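Local structure of CAS6A (Thermus thermophilus, 4C8Z) at residues A8-V13 against V97-H102; G44-A49 against K230-Y235. The protein probably acts as a Cas6-family endoribonuclease that cuts CRISPR precursor RNA, and is bound here to RNA and a potassium ion. All coordinates share one frame; numbering follows the deposited sequence.

Contact 1. Residues A8-V13 against V97-H102; sequences AALVLV and VLQEGH
Val11 and Leu98 form an antiparallel hydrogen-bonded pair: Leu98 N reaches Val11 O at 2.8 Å, almost straight at 178°, and Val11 N reaches Leu98 O at 2.9 Å. Leu98 O also receives a CH contact from Leu10 CA at 3.2 Å, so this carbonyl oxygen is met by both an N-H and a CA-H. Strand 6-15 is the first strand of a ferredoxin-like beta-alpha-beta-beta-alpha-beta domain, and strand 91-109 pairs with it along one side while strand 59-65 pairs along the other. After Leu98 strand 91-109 is interrupted and the chain swings out before returning with His102. The His102 ring lies across Val11, whose CG1 stands over one face at 3.7 Å from the ring centroid. CG1 takes that place because it is anti to the backbone N (chi1 166°), while CG2 comes over the same face, beyond its rim, 3.6 Å from His102 ND1. His102 ND1 is hydrogen-bonded to the backbone N of Trp104, which helps to fix the ring's rotation, and Trp60 meets it edge-to-face. On the same face of the sheet Val13 CG2 rests on Leu98 CD1 at 3.6 Å. Beneath the other face, Leu10 CD1 brushes Gln99 CG at 4.0 Å, with Leu78 and Tyr79 of helix 68-80 covering Leu10 and Val97.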
loop_
_atom_site.group_PDB
_atom_site.type_symbol
_atom_site.label_atom_id
_atom_site.label_comp_id
_atom_site.label_asym_id
_atom_site.label_seq_id
_atom_site.Cartn_x
_atom_site.Cartn_y
_atom_site.Cartn_z
ATOM N N ALA A 8 1.813 -8.542 -28.108
ATOM C CA ALA A 8 1.018 -9.767 -28.124
ATOM C C ALA A 8 1.151 -10.559 -26.830
ATOM O O ALA A 8 2.251 -10.680 -26.259
ATOM C CB ALA A 8 1.397 -10.641 -29.310
ATOM N N ALA A 9 0.017 -11.110 -26.395
ATOM C CA ALA A 9 -0.064 -11.912 -25.196
ATOM C C ALA A 9 -0.796 -13.195 -25.552
ATOM O O ALA A 9 -2.008 -13.176 -25.838
ATOM C CB ALA A 9 -0.799 -11.156 -24.094
ATOM N N LEU A 10 -0.041 -14.297 -25.546
ATOM C CA LEU A 10 -0.543 -15.616 -25.932
ATOM C C LEU A 10 -0.689 -16.457 -24.686
ATOM O O LEU A 10 0.220 -16.479 -23.848
ATOM C CB LEU A 10 0.426 -16.300 -26.902
ATOM C CG LEU A 10 0.193 -16.106 -28.411
ATOM C CD1 LEU A 10 -0.291 -14.694 -28.766
ATOM C CD2 LEU A 10 1.455 -16.471 -29.213
ATOM N N VAL A 11 -1.821 -17.146 -24.569
ATOM C CA VAL A 11 -2.123 -17.941 -23.391
ATOM C C VAL A 11 -2.126 -19.400 -23.725
ATOM O O VAL A 11 -2.811 -19.845 -24.640
ATOM C CB VAL A 11 -3.481 -17.531 -22.758
ATOM C CG1 VAL A 11 -3.968 -18.550 -21.745
ATOM C CG2 VAL A 11 -3.336 -16.181 -22.082
ATOM N N LEU A 12 -1.351 -20.149 -22.960
ATOM C CA LEU A 12 -1.291 -21.586 -23.100
ATOM C C LEU A 12 -2.290 -22.195 -22.152
ATOM O O LEU A 12 -2.090 -22.202 -20.950
ATOM C CB LEU A 12 0.111 -22.091 -22.771
ATOM C CG LEU A 12 1.199 -21.823 -23.806
ATOM C CD1 LEU A 12 1.425 -20.338 -23.945
ATOM C CD2 LEU A 12 2.494 -22.507 -23.422
ATOM N N VAL A 13 -3.380 -22.684 -22.703
ATOM C CA VAL A 13 -4.303 -23.495 -21.951
ATOM C C VAL A 13 -3.662 -24.846 -21.609
ATOM O O VAL A 13 -3.356 -25.651 -22.501
ATOM C CB VAL A 13 -5.576 -23.708 -22.752
ATOM C CG1 VAL A 13 -6.603 -24.486 -21.923
ATOM C CG2 VAL A 13 -6.142 -22.349 -23.189
ATOM N N VAL A 97 -3.230 -22.686 -27.817
ATOM C CA VAL A 97 -2.378 -21.514 -27.753
ATOM C C VAL A 97 -3.200 -20.351 -28.258
ATOM O O VAL A 97 -3.368 -20.169 -29.465
ATOM C CB VAL A 97 -1.142 -21.659 -28.638
ATOM C CG1 VAL A 97 -0.284 -20.447 -28.521
ATOM C CG2 VAL A 97 -0.342 -22.862 -28.251
ATOM N N LEU A 98 -3.703 -19.550 -27.325
ATOM C CA LEU A 98 -4.709 -18.565 -27.657
ATOM C C LEU A 98 -4.147 -17.171 -27.799
ATOM O O LEU A 98 -3.299 -16.727 -27.036
ATOM C CB LEU A 98 -5.809 -18.552 -26.597
ATOM C CG LEU A 98 -6.418 -19.899 -26.230
ATOM C CD1 LEU A 98 -7.430 -19.658 -25.127
ATOM C CD2 LEU A 98 -7.045 -20.581 -27.438
ATOM N N GLN A 99 -4.674 -16.491 -28.798
ATOM C CA GLN A 99 -4.488 -15.066 -28.971
ATOM C C GLN A 99 -5.781 -14.310 -28.623
ATOM O O GLN A 99 -5.743 -13.128 -28.339
ATOM C CB GLN A 99 -4.129 -14.780 -30.426
ATOM C CG GLN A 99 -3.576 -13.417 -30.596
ATOM C CD GLN A 99 -3.614 -12.961 -32.017
ATOM O OE1 GLN A 99 -2.618 -13.058 -32.718
ATOM N NE2 GLN A 99 -4.756 -12.424 -32.451
ATOM N N GLU A 100 -6.918 -15.005 -28.690
ATOM C CA GLU A 100 -8.249 -14.417 -28.492
ATOM C C GLU A 100 -9.095 -15.478 -27.833
ATOM O O GLU A 100 -8.853 -16.663 -28.018
ATOM C CB GLU A 100 -8.926 -14.014 -29.821
ATOM C CG GLU A 100 -9.052 -12.496 -30.050
ATOM C CD GLU A 100 -7.929 -11.929 -30.919
ATOM O OE1 GLU A 100 -7.046 -12.703 -31.346
ATOM O OE2 GLU A 100 -7.912 -10.703 -31.176
ATOM N N GLY A 101 -10.102 -15.065 -27.085
ATOM C CA GLY A 101 -10.972 -16.011 -26.428
ATOM C C GLY A 101 -10.497 -16.357 -25.042
ATOM O O GLY A 101 -10.984 -17.310 -24.452
ATOM N N HIS A 102 -9.554 -15.583 -24.515
ATOM C CA HIS A 102 -9.147 -15.729 -23.115
ATOM C C HIS A 102 -8.900 -14.353 -22.483
ATOM O O HIS A 102 -8.371 -13.459 -23.138
ATOM C CB HIS A 102 -7.882 -16.584 -23.020
ATOM C CG HIS A 102 -7.538 -16.994 -21.629
ATOM N ND1 HIS A 102 -6.684 -16.271 -20.819
ATOM C CD2 HIS A 102 -7.944 -18.050 -20.889
ATOM C CE1 HIS A 102 -6.577 -16.865 -19.653
ATOM N NE2 HIS A 102 -7.329 -17.950 -19.667
#

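Contact 2. Residues G44-A49 against K230-Y235; sequences GENPFA and KTSLGY. With K (potassium ion), chain E; nucleotides of chain C.
The Phe48 ring meets Ser232 CB obliquely, its atoms CE2 and CZ both coming to about 4.2 Å, while an ordered water sits over one ring face, 3.7 Å above the plane and offset toward the rim; Phe29 stacks on the ring as well. That water ties the two segments together. It accepts from Asn46 ND2 at 2.8 Å, donates to Phe48 O, and lies 2.8 Å from Thr231 OG1, so three polar groups of a buried interface are satisfied through one molecule. Thr231 contributes its methine too, CB lying 3.8 Å from Ala49 CB, and a backbone hydrogen bond between Thr231 and Leu50 continues the join. The Asn46 amide is divided between two tasks: with ND2 given to the water, OD1 binds the potassium ion at 2.8 Å. Tyr30 OH, the backbone carbonyls of Val40, His41 and Gln43, and the O2' and O3' of nucleotide G27 of chain C complete the coordination. From the other segment Lys230 N donates to OP2 of G27 at 3.2 Å, while its NZ pairs with Glu190. Segment 230-235, with Gly234 at positive phi, belongs to the glycine-rich loop that marks RAMP-superfamily proteins, here placed against bound RNA.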
loop_
_atom_site.group_PDB
_atom_site.type_symbol
_atom_site.label_atom_id
_atom_site.label_comp_id
_atom_site.label_asym_id
_atom_site.label_seq_id
_atom_site.Cartn_x
_atom_site.Cartn_y
_atom_site.Cartn_z
ATOM N N GLY A 44 19.173 -6.284 -19.186
ATOM C CA GLY A 44 18.647 -5.721 -17.966
ATOM C C GLY A 44 17.179 -5.335 -18.031
ATOM O O GLY A 44 16.534 -5.138 -16.999
ATOM N N GLU A 45 16.640 -5.217 -19.238
ATOM C CA GLU A 45 15.249 -4.851 -19.379
ATOM C C GLU A 45 14.568 -5.860 -20.279
ATOM O O GLU A 45 14.978 -6.061 -21.409
ATOM C CB GLU A 45 15.129 -3.424 -19.906
ATOM C CG GLU A 45 13.900 -2.714 -19.380
ATOM C CD GLU A 45 14.186 -1.275 -18.968
ATOM O OE1 GLU A 45 15.131 -0.648 -19.530
ATOM O OE2 GLU A 45 13.475 -0.792 -18.050
ATOM N N ASN A 46 13.530 -6.516 -19.780
ATOM C CA ASN A 46 12.934 -7.637 -20.511
ATOM C C ASN A 46 11.913 -7.264 -21.562
ATOM O O ASN A 46 10.943 -6.603 -21.225
ATOM C CB ASN A 46 12.216 -8.573 -19.561
ATOM C CG ASN A 46 13.147 -9.473 -18.840
ATOM O OD1 ASN A 46 14.269 -9.715 -19.286
ATOM N ND2 ASN A 46 12.692 -9.994 -17.709
ATOM N N PRO A 47 12.076 -7.773 -22.809
ATOM C CA PRO A 47 11.122 -7.507 -23.894
ATOM C C PRO A 47 9.885 -8.412 -23.841
ATOM O O PRO A 47 9.213 -8.651 -24.864
ATOM C CB PRO A 47 11.928 -7.826 -25.147
ATOM C CG PRO A 47 13.321 -8.248 -24.655
ATOM C CD PRO A 47 13.162 -8.654 -23.274
ATOM N N PHE A 48 9.571 -8.880 -22.640
ATOM C CA PHE A 48 8.509 -9.857 -22.453
ATOM C C PHE A 48 8.040 -9.877 -21.006
ATOM O O PHE A 48 8.689 -9.316 -20.150
ATOM C CB PHE A 48 9.030 -11.255 -22.785
ATOM C CG PHE A 48 10.008 -11.785 -21.773
ATOM C CD1 PHE A 48 11.341 -11.402 -21.814
ATOM C CD2 PHE A 48 9.596 -12.663 -20.781
ATOM C CE1 PHE A 48 12.238 -11.880 -20.900
ATOM C CE2 PHE A 48 10.490 -13.148 -19.873
ATOM C CZ PHE A 48 11.819 -12.744 -19.930
ATOM N N ALA A 49 6.931 -10.566 -20.756
ATOM C CA ALA A 49 6.494 -10.858 -19.394
ATOM C C ALA A 49 5.791 -12.191 -19.374
ATOM O O ALA A 49 5.085 -12.526 -20.311
ATOM C CB ALA A 49 5.567 -9.777 -18.877
ATOM N N LYS A 230 10.337 -8.810 -11.667
ATOM C CA LYS A 230 10.191 -10.255 -11.797
ATOM C C LYS A 230 8.896 -10.615 -12.457
ATOM O O LYS A 230 8.233 -11.548 -12.035
ATOM C CB LYS A 230 10.313 -10.953 -10.439
ATOM C CG LYS A 230 11.687 -10.851 -9.850
ATOM C CD LYS A 230 12.707 -11.588 -10.690
ATOM C CE LYS A 230 14.015 -10.824 -10.864
ATOM N NZ LYS A 230 14.798 -10.887 -9.617
ATOM N N THR A 231 8.536 -9.865 -13.494
ATOM C CA THR A 231 7.480 -10.301 -14.410
ATOM C C THR A 231 7.914 -11.545 -15.179
ATOM O O THR A 231 7.086 -12.253 -15.754
ATOM C CB THR A 231 7.079 -9.197 -15.394
ATOM O OG1 THR A 231 8.240 -8.679 -16.072
ATOM C CG2 THR A 231 6.360 -8.063 -14.655
ATOM N N SER A 232 9.216 -11.824 -15.153
ATOM C CA SER A 232 9.754 -13.034 -15.772
ATOM C C SER A 232 9.335 -14.273 -15.043
ATOM O O SER A 232 9.527 -15.376 -15.551
ATOM C CB SER A 232 11.277 -12.991 -15.797
ATOM O OG SER A 232 11.796 -12.925 -14.480
ATOM N N LEU A 233 8.773 -14.080 -13.850
ATOM C CA LEU A 233 8.338 -15.179 -12.991
ATOM C C LEU A 233 6.830 -15.178 -12.878
ATOM O O LEU A 233 6.249 -16.097 -12.300
ATOM C CB LEU A 233 8.981 -15.087 -11.597
ATOM C CG LEU A 233 10.464 -15.450 -11.473
ATOM C CD1 LEU A 233 10.947 -15.201 -10.078
ATOM C CD2 LEU A 233 10.718 -16.894 -11.871
ATOM N N GLY A 234 6.186 -14.163 -13.443
ATOM C CA GLY A 234 4.736 -14.111 -13.425
ATOM C C GLY A 234 4.177 -13.166 -12.411
ATOM O O GLY A 234 2.970 -13.117 -12.208
ATOM N N TYR A 235 5.065 -12.443 -11.745
ATOM C CA TYR A 235 4.682 -11.471 -10.750
ATOM C C TYR A 235 4.347 -10.169 -11.459
ATOM O O TYR A 235 4.845 -9.894 -12.562
ATOM C CB TYR A 235 5.823 -11.280 -9.733
ATOM C CG TYR A 235 6.050 -12.518 -8.884
ATOM C CD1 TYR A 235 5.025 -13.039 -8.094
ATOM C CD2 TYR A 235 7.267 -13.188 -8.906
ATOM C CE1 TYR A 235 5.205 -14.157 -7.376
ATOM C CE2 TYR A 235 7.455 -14.315 -8.185
ATOM C CZ TYR A 235 6.423 -14.799 -7.432
ATOM O OH TYR A 235 6.622 -15.949 -6.706
HETATM K K K E . 16.813 -10.716 -18.863
ATOM P P G C 27 13.208 -7.036 -13.722
ATOM O OP1 G C 27 12.080 -7.303 -14.651
ATOM O OP2 G C 27 13.070 -7.343 -12.278
ATOM O "O5'" G C 27 14.540 -7.764 -14.217
ATOM C "C5'" G C 27 14.906 -7.769 -15.591
ATOM C "C4'" G C 27 16.223 -8.475 -15.804
ATOM O "O4'" G C 27 17.295 -7.756 -15.124
ATOM C "C3'" G C 27 16.340 -9.887 -15.251
ATOM O "O3'" G C 27 15.726 -10.858 -16.070
ATOM C "C2'" G C 27 17.843 -10.052 -15.144
ATOM O "O2'" G C 27 18.434 -10.264 -16.421
ATOM C "C1'" G C 27 18.256 -8.678 -14.650
ATOM N N9 G C 27 18.249 -8.646 -13.193
ATOM C C8 G C 27 17.247 -8.064 -12.456
ATOM N N7 G C 27 17.447 -8.165 -11.191
ATOM C C5 G C 27 18.645 -8.865 -11.108
ATOM C C6 G C 27 19.341 -9.275 -9.956
ATOM O O6 G C 27 19.067 -9.107 -8.767
ATOM N N1 G C 27 20.473 -9.961 -10.279
ATOM C C2 G C 27 20.944 -10.237 -11.530
ATOM N N2 G C 27 22.094 -10.907 -11.363
ATOM N N3 G C 27 20.319 -9.861 -12.630
ATOM C C4 G C 27 19.171 -9.185 -12.335
ATOM P P G C 26 11.356 -1.630 -10.464
ATOM O OP1 G C 26 10.022 -1.637 -11.092
ATOM O OP2 G C 26 11.587 -2.480 -9.263
ATOM O "O5'" G C 26 12.341 -2.037 -11.621
ATOM C "C5'" G C 26 12.783 -3.367 -11.755
ATOM C "C4'" G C 26 13.912 -3.449 -12.741
ATOM O "O4'" G C 26 15.092 -2.776 -12.230
ATOM C "C3'" G C 26 14.403 -4.841 -13.063
ATOM O "O3'" G C 26 13.539 -5.501 -13.944
ATOM C "C2'" G C 26 15.792 -4.567 -13.619
ATOM O "O2'" G C 26 15.729 -4.051 -14.940
ATOM C "C1'" G C 26 16.251 -3.450 -12.683
ATOM N N9 G C 26 16.935 -3.960 -11.489
ATOM C C8 G C 26 16.422 -3.756 -10.232
ATOM N N7 G C 26 17.153 -4.273 -9.308
ATOM C C5 G C 26 18.207 -4.834 -10.008
ATOM C C6 G C 26 19.302 -5.515 -9.484
ATOM O O6 G C 26 19.571 -5.759 -8.302
ATOM N N1 G C 26 20.142 -5.934 -10.484
ATOM C C2 G C 26 20.000 -5.738 -11.818
ATOM N N2 G C 26 21.075 -6.307 -12.384
ATOM N N3 G C 26 18.973 -5.089 -12.356
ATOM C C4 G C 26 18.112 -4.670 -11.378
HETATM O O HOH W 1 9.931 -10.164 -17.802
#

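In the fold
Both contacts reach the sheet built by the first half of the chain, yet they sit in different settings, their centres 18 Å apart and nearest atoms about 7 Å apart. Contact 1 is partly buried, lies about 16 Å from the nucleic acid, and joins two neighbouring strands of one domain through direct backbone bonds and apolar side chains. Contact 2 is buried, near the centre of the chain, and joins outermost strand 48-53 to a loop from the C-terminal half; a water bridges its segments, and G27 of chain C is gripped from both, by Lys230 directly and by Asn46 through potassium. Strand 59-65 links them, pairing with both 6-15 and 48-53. One sheet is thus cemented internally while the loop leading into its edge strand takes part in holding ion and RNA.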